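Side-chain contacts in lysine cyclodeaminase (PDB 5YU3), which catalyses the NAD-dependent cyclising deamination of L-lysine, probably to L-pipecolic acid, and also recognises L-ornithine and L-2,4-diaminobutyric acid: residues 47-52 and 262-267; 79-84 and 234-239. All coordinates share one frame; numbering follows the deposited sequence.

Contact 1: 47-52 and 262-267; sequences PLRGGL and LREGEC. With PRO (proline), chain G.
Arg49 and Glu264 meet in a salt bridge beside the bound proline. The arginine grips side-on, and both its bonds end on one oxygen. Arg49 NH2 lies 2.9 Å from Glu264 OE1, nearly along the C-O axis of the acid. Arg49 NE meets the syn lone pair of the same Glu264 OE1, 3.1 Å away. Because two N-H groups converge on one oxygen, both bonds are bent; the guanidinium and carboxylate planes are 34° apart. The Arg49 side chain is extended from CG to NE, which carries its guanidinium from just before strand 50-54 to the end of helix 258-264.

The other oxygen of the acid faces Arg263. Glu264 OE2 accepts weak, bent bonds from Arg263 NE and NH2; both are very short, and their exact lengths are doubtful. The three residues form a salt-bridge network with the carboxylate between two guanidiniums.

A separate hydrogen bond ties side chain to backbone. Arg263 NH2 donates to Arg49 O at 2.8 Å and is almost straight at 172°. The accepting oxygen lies in the guanidinium plane of Arg263, while the donor sits above the carbonyl plane of Arg49. Water 1 links the same two groups: it donates to Arg49 O and accepts from Arg263 NH1 at 2.7 Å.

Apolar packing is slight. Leu48 CD1 rests over one face of the Arg263 guanidinium, 4.0 Å from Arg263 NH1.

The nitrogen of the bound proline lies over one face of the Arg49 guanidinium, and Arg49 NH1 is 3.5 Å from PRO OXT. Glu63 and Thr302 O also hold Arg49. The chemistry implies a second-shell role for Glu264: it probably helps to position an arginine lining the proline pocket, and its negative charge probably offsets part of the positive charge there.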
# COMPACT_ATOMS: atom_id res chain seq x y z
N PRO A 47 5.45 -9.10 6.61
CA PRO A 47 4.73 -9.98 5.69
C PRO A 47 5.27 -9.83 4.28
O PRO A 47 5.95 -8.85 3.95
CB PRO A 47 3.28 -9.50 5.80
CG PRO A 47 3.44 -8.05 6.47
CD PRO A 47 4.50 -8.12 7.24
N LEU A 48 4.98 -10.82 3.44
CA LEU A 48 5.35 -10.74 2.04
C LEU A 48 4.81 -9.46 1.43
O LEU A 48 3.67 -9.07 1.69
CB LEU A 48 4.79 -11.94 1.26
CG LEU A 48 5.41 -13.32 1.43
CD1 LEU A 48 4.66 -14.32 0.55
CD2 LEU A 48 6.87 -13.27 1.06
N ARG A 49 5.62 -8.80 0.62
CA ARG A 49 5.11 -7.64 -0.08
C ARG A 49 4.21 -8.08 -1.24
O ARG A 49 4.11 -9.26 -1.58
CB ARG A 49 6.26 -6.77 -0.59
CG ARG A 49 7.18 -7.47 -1.57
CD ARG A 49 8.20 -6.50 -2.16
NE ARG A 49 9.25 -7.20 -2.91
CZ ARG A 49 10.54 -7.15 -2.61
NH1 ARG A 49 10.96 -6.42 -1.59
NH2 ARG A 49 11.43 -7.83 -3.34
N GLY A 50 3.53 -7.10 -1.85
CA GLY A 50 2.74 -7.35 -3.03
C GLY A 50 3.06 -6.32 -4.10
O GLY A 50 3.71 -5.30 -3.83
N GLY A 51 2.60 -6.59 -5.31
CA GLY A 51 2.90 -5.66 -6.39
C GLY A 51 2.06 -5.89 -7.63
O GLY A 51 1.34 -6.89 -7.76
N LEU A 52 2.18 -4.93 -8.54
CA LEU A 52 1.50 -4.93 -9.83
C LEU A 52 2.56 -4.89 -10.93
O LEU A 52 3.34 -3.94 -10.99
CB LEU A 52 0.58 -3.71 -9.97
CG LEU A 52 -0.62 -3.57 -9.03
CD1 LEU A 52 -1.03 -2.11 -8.87
CD2 LEU A 52 -1.77 -4.39 -9.54
N LEU A 262 12.51 -17.04 -1.88
CA LEU A 262 12.13 -18.20 -2.67
C LEU A 262 11.24 -17.79 -3.84
O LEU A 262 11.21 -18.48 -4.87
CB LEU A 262 11.42 -19.22 -1.78
CG LEU A 262 12.37 -20.04 -0.91
CD1 LEU A 262 11.62 -20.72 0.23
CD2 LEU A 262 13.09 -21.09 -1.77
N ARG A 263 10.52 -16.67 -3.71
CA ARG A 263 9.63 -16.17 -4.75
C ARG A 263 10.32 -15.22 -5.72
O ARG A 263 10.06 -15.29 -6.92
CB ARG A 263 8.42 -15.47 -4.11
CG ARG A 263 7.31 -15.07 -5.09
CD ARG A 263 6.11 -14.47 -4.37
NE ARG A 263 6.37 -13.10 -3.92
CZ ARG A 263 5.48 -12.32 -3.32
NH1 ARG A 263 4.25 -12.77 -3.07
NH2 ARG A 263 5.81 -11.08 -2.95
N GLU A 264 11.18 -14.31 -5.21
CA GLU A 264 11.71 -13.22 -6.02
C GLU A 264 13.23 -13.05 -5.97
O GLU A 264 13.75 -12.18 -6.68
CB GLU A 264 11.09 -11.88 -5.59
CG GLU A 264 9.61 -11.75 -5.88
CD GLU A 264 8.94 -10.76 -4.94
OE1 GLU A 264 9.57 -9.73 -4.60
OE2 GLU A 264 7.78 -11.00 -4.55
N GLY A 265 13.94 -13.82 -5.14
CA GLY A 265 15.38 -13.73 -5.04
C GLY A 265 16.09 -14.82 -5.84
O GLY A 265 15.48 -15.54 -6.63
N GLU A 266 17.40 -14.92 -5.61
CA GLU A 266 18.16 -16.02 -6.20
C GLU A 266 17.62 -17.37 -5.74
O GLU A 266 17.77 -18.37 -6.45
CB GLU A 266 19.65 -15.93 -5.82
CG GLU A 266 20.39 -14.76 -6.43
CD GLU A 266 20.29 -14.74 -7.94
OE1 GLU A 266 20.45 -15.81 -8.55
OE2 GLU A 266 20.03 -13.67 -8.51
N CYS A 267 16.99 -17.41 -4.56
CA CYS A 267 16.47 -18.67 -4.04
C CYS A 267 15.32 -19.22 -4.88
O CYS A 267 14.92 -20.37 -4.66
CB CYS A 267 16.05 -18.47 -2.58
SG CYS A 267 17.47 -18.35 -1.46
N PRO G . 12.88 -4.40 -4.13
CA PRO G . 12.94 -2.87 -3.81
C PRO G . 12.74 -2.62 -2.29
O PRO G . 12.44 -1.45 -2.02
CB PRO G . 11.99 -2.39 -4.53
CG PRO G . 12.05 -3.29 -5.87
CD PRO G . 12.78 -4.33 -5.60
OXT PRO G . 12.92 -3.51 -1.38
O HOH W 1 2.16 -11.20 -2.36

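Contact 2: 79-84 and 234-239; sequences VGYSPA and GADLVG. With NA (sodium ion), chain E; NAD (nicotinamide-adenine-dinucleotide), chain F; PRO (proline), chain G.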
# COMPACT_ATOMS: atom_id res chain seq x y z
N VAL A 79 6.79 1.66 -3.87
CA VAL A 79 8.02 1.81 -4.63
C VAL A 79 7.87 1.15 -5.99
O VAL A 79 7.37 0.02 -6.10
CB VAL A 79 9.22 1.24 -3.85
CG1 VAL A 79 8.96 -0.21 -3.42
CG2 VAL A 79 10.50 1.35 -4.68
N GLY A 80 8.29 1.86 -7.03
CA GLY A 80 8.30 1.31 -8.38
C GLY A 80 9.69 0.89 -8.81
O GLY A 80 10.69 1.47 -8.40
N TYR A 81 9.73 -0.16 -9.64
CA TYR A 81 10.92 -0.56 -10.38
C TYR A 81 10.57 -0.35 -11.85
O TYR A 81 9.69 -1.03 -12.38
CB TYR A 81 11.30 -2.01 -10.09
CG TYR A 81 12.23 -2.64 -11.11
CD1 TYR A 81 13.59 -2.36 -11.09
CD2 TYR A 81 11.75 -3.53 -12.06
CE1 TYR A 81 14.46 -2.95 -12.02
CE2 TYR A 81 12.61 -4.14 -12.99
CZ TYR A 81 13.96 -3.84 -12.96
OH TYR A 81 14.83 -4.43 -13.87
N SER A 82 11.22 0.62 -12.49
CA SER A 82 10.90 1.02 -13.86
C SER A 82 12.21 1.24 -14.59
O SER A 82 12.72 2.37 -14.68
CB SER A 82 10.02 2.29 -13.87
OG SER A 82 8.91 2.15 -12.98
N PRO A 83 12.80 0.17 -15.13
CA PRO A 83 14.20 0.22 -15.56
C PRO A 83 14.46 1.08 -16.78
O PRO A 83 15.64 1.32 -17.08
CB PRO A 83 14.53 -1.25 -15.83
CG PRO A 83 13.10 -1.96 -15.92
CD PRO A 83 12.27 -1.25 -15.18
N ALA A 84 13.44 1.54 -17.48
CA ALA A 84 13.64 2.51 -18.54
C ALA A 84 13.64 3.94 -18.03
O ALA A 84 13.87 4.86 -18.83
CB ALA A 84 12.57 2.36 -19.63
N GLY A 234 19.97 -7.59 -6.96
CA GLY A 234 18.95 -7.46 -7.99
C GLY A 234 17.72 -8.27 -7.65
O GLY A 234 17.83 -9.40 -7.18
N ALA A 235 16.54 -7.68 -7.84
CA ALA A 235 15.27 -8.28 -7.41
C ALA A 235 14.13 -7.41 -7.91
O ALA A 235 14.12 -6.21 -7.63
CB ALA A 235 15.18 -8.40 -5.89
N ASP A 236 13.18 -8.00 -8.63
CA ASP A 236 12.00 -7.28 -9.07
C ASP A 236 10.89 -8.24 -9.50
O ASP A 236 9.97 -8.52 -8.73
CB ASP A 236 12.35 -6.28 -10.17
CG ASP A 236 13.26 -6.87 -11.26
OD1 ASP A 236 14.42 -6.42 -11.39
OD2 ASP A 236 12.80 -7.76 -12.01
N LEU A 237 10.97 -8.74 -10.73
CA LEU A 237 9.95 -9.62 -11.28
C LEU A 237 10.25 -11.07 -10.95
O LEU A 237 11.41 -11.49 -10.86
CB LEU A 237 9.85 -9.45 -12.79
CG LEU A 237 9.50 -8.04 -13.29
CD1 LEU A 237 9.81 -7.90 -14.77
CD2 LEU A 237 8.02 -7.74 -13.03
N VAL A 238 9.19 -11.85 -10.76
CA VAL A 238 9.36 -13.29 -10.69
C VAL A 238 10.02 -13.76 -11.98
O VAL A 238 9.64 -13.33 -13.07
CB VAL A 238 8.00 -13.98 -10.45
CG1 VAL A 238 8.12 -15.49 -10.67
CG2 VAL A 238 7.50 -13.68 -9.05
N GLY A 239 11.04 -14.61 -11.85
CA GLY A 239 11.78 -15.12 -12.98
C GLY A 239 13.06 -14.36 -13.29
O GLY A 239 13.81 -14.77 -14.18
NA NA E . 18.32 -11.14 -4.83
PA NAD F . 19.48 1.12 -12.11
O1A NAD F . 18.61 1.16 -13.33
O2A NAD F . 19.96 2.42 -11.49
O5B NAD F . 20.81 0.29 -12.46
C5B NAD F . 20.70 -1.04 -12.99
C4B NAD F . 21.90 -1.23 -13.91
O4B NAD F . 21.95 -2.60 -14.33
C3B NAD F . 21.78 -0.40 -15.19
O3B NAD F . 22.90 0.50 -15.30
C2B NAD F . 21.78 -1.43 -16.30
O2B NAD F . 22.47 -1.01 -17.47
C1B NAD F . 22.50 -2.59 -15.64
N9A NAD F . 22.29 -3.92 -16.25
C8A NAD F . 21.17 -4.43 -16.81
N7A NAD F . 21.40 -5.72 -17.23
C5A NAD F . 22.68 -6.02 -16.92
C6A NAD F . 23.58 -7.18 -17.07
N6A NAD F . 23.14 -8.33 -17.64
N1A NAD F . 24.84 -7.07 -16.58
C2A NAD F . 25.31 -5.95 -16.00
N3A NAD F . 24.55 -4.85 -15.85
C4A NAD F . 23.26 -4.84 -16.27
O3 NAD F . 18.68 0.26 -10.98
PN NAD F . 19.07 0.08 -9.44
O1N NAD F . 20.57 0.04 -9.33
O2N NAD F . 18.27 1.07 -8.64
O5D NAD F . 18.45 -1.38 -9.11
C5D NAD F . 19.11 -2.56 -9.58
C4D NAD F . 18.36 -3.78 -9.05
O4D NAD F . 18.34 -3.75 -7.62
C3D NAD F . 16.91 -3.80 -9.49
O3D NAD F . 16.52 -5.17 -9.73
C2D NAD F . 16.17 -3.31 -8.26
O2D NAD F . 14.78 -3.70 -8.25
C1D NAD F . 16.99 -3.97 -7.18
N1N NAD F . 16.82 -3.43 -5.84
C2N NAD F . 16.93 -4.27 -4.80
C3N NAD F . 16.77 -3.83 -3.50
C7N NAD F . 16.93 -4.81 -2.38
O7N NAD F . 16.57 -4.51 -1.26
N7N NAD F . 17.50 -5.99 -2.65
C4N NAD F . 16.53 -2.47 -3.25
C5N NAD F . 16.45 -1.62 -4.35
C6N NAD F . 16.61 -2.12 -5.64
N PRO G . 12.88 -4.40 -4.13
CA PRO G . 12.94 -2.87 -3.81
C PRO G . 12.74 -2.62 -2.29
O PRO G . 12.44 -1.45 -2.02
CB PRO G . 11.99 -2.39 -4.53
CG PRO G . 12.05 -3.29 -5.87
CD PRO G . 12.78 -4.33 -5.60
OXT PRO G . 12.92 -3.51 -1.38
O HOH W 2 14.01 -6.96 -14.60
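The Tyr81 ring and the Asp236 carboxylate lie stacked, their planes 11° apart. Asp236 OD1 sits over one face, offset toward the rim and 3.1 Å from Tyr81 CZ. Asp236 CB adds a CH-pi contact to that ring, 3.6 Å from the Tyr81 centroid. Pro83 CD lies on the opposite face. The ribose hydroxyl O2D of NAD comes in obliquely, 3.4 Å from Tyr81 CD1.

The contact joins two parts of the fold. Tyr81 ends strand 73-81 of the mixed sheet. Asp236 lies in the loop after strand 229-232 of the parallel, Rossmann-type sheet. Tyr81 CG is anti to the backbone N (chi1 162°), which directs the ring toward that loop.

The loop grips the nicotinamide ribose of NAD. Ala235 N donates to NAD O3D, and this hydroxyl in turn donates a hydrogen bond to Asp236 OD1 at 3.0 Å. NAD O2D donates to Ala235 O at 2.7 Å. Lys240 makes a salt bridge to Asp236 OD1. Just before Ala235, Gly234 O binds the sodium ion together with atoms of Ala232, Asp300 and Ser301. On the strand side, Val79 CG1 packs against the bound proline.

Replacing Tyr81 by an alanine here would remove the ring and its hydroxyl, and would probably open a gap beside the Asp236 carboxylate and cost water 2 one of its partners.

Water 2 bridges the pair: it accepts from Tyr81 OH at 2.8 Å and donates to Asp236 OD2 at 3.0 Å.

Overall arrangement
Both contacts join the mixed sheet to the parallel-sheet part of the chain, and both touch the bound proline. Contact 1 uses the loop leading into strand 50-54, at one edge of the mixed sheet within this chain, and the end of helix 258-264. It is partly buried and rests on charge: arginines, an acid and a bridging water. Contact 2 uses the inner strand 73-81 and the loop after strand 229-232. It is buried, with an aromatic stack and bonds to NAD. Their centres are about 11 Å apart. They also touch by packing: Arg263 O is 3.7 Å from Val238 CG2. Along the chain, contact 2 is nested within the loop that contact 1 closes.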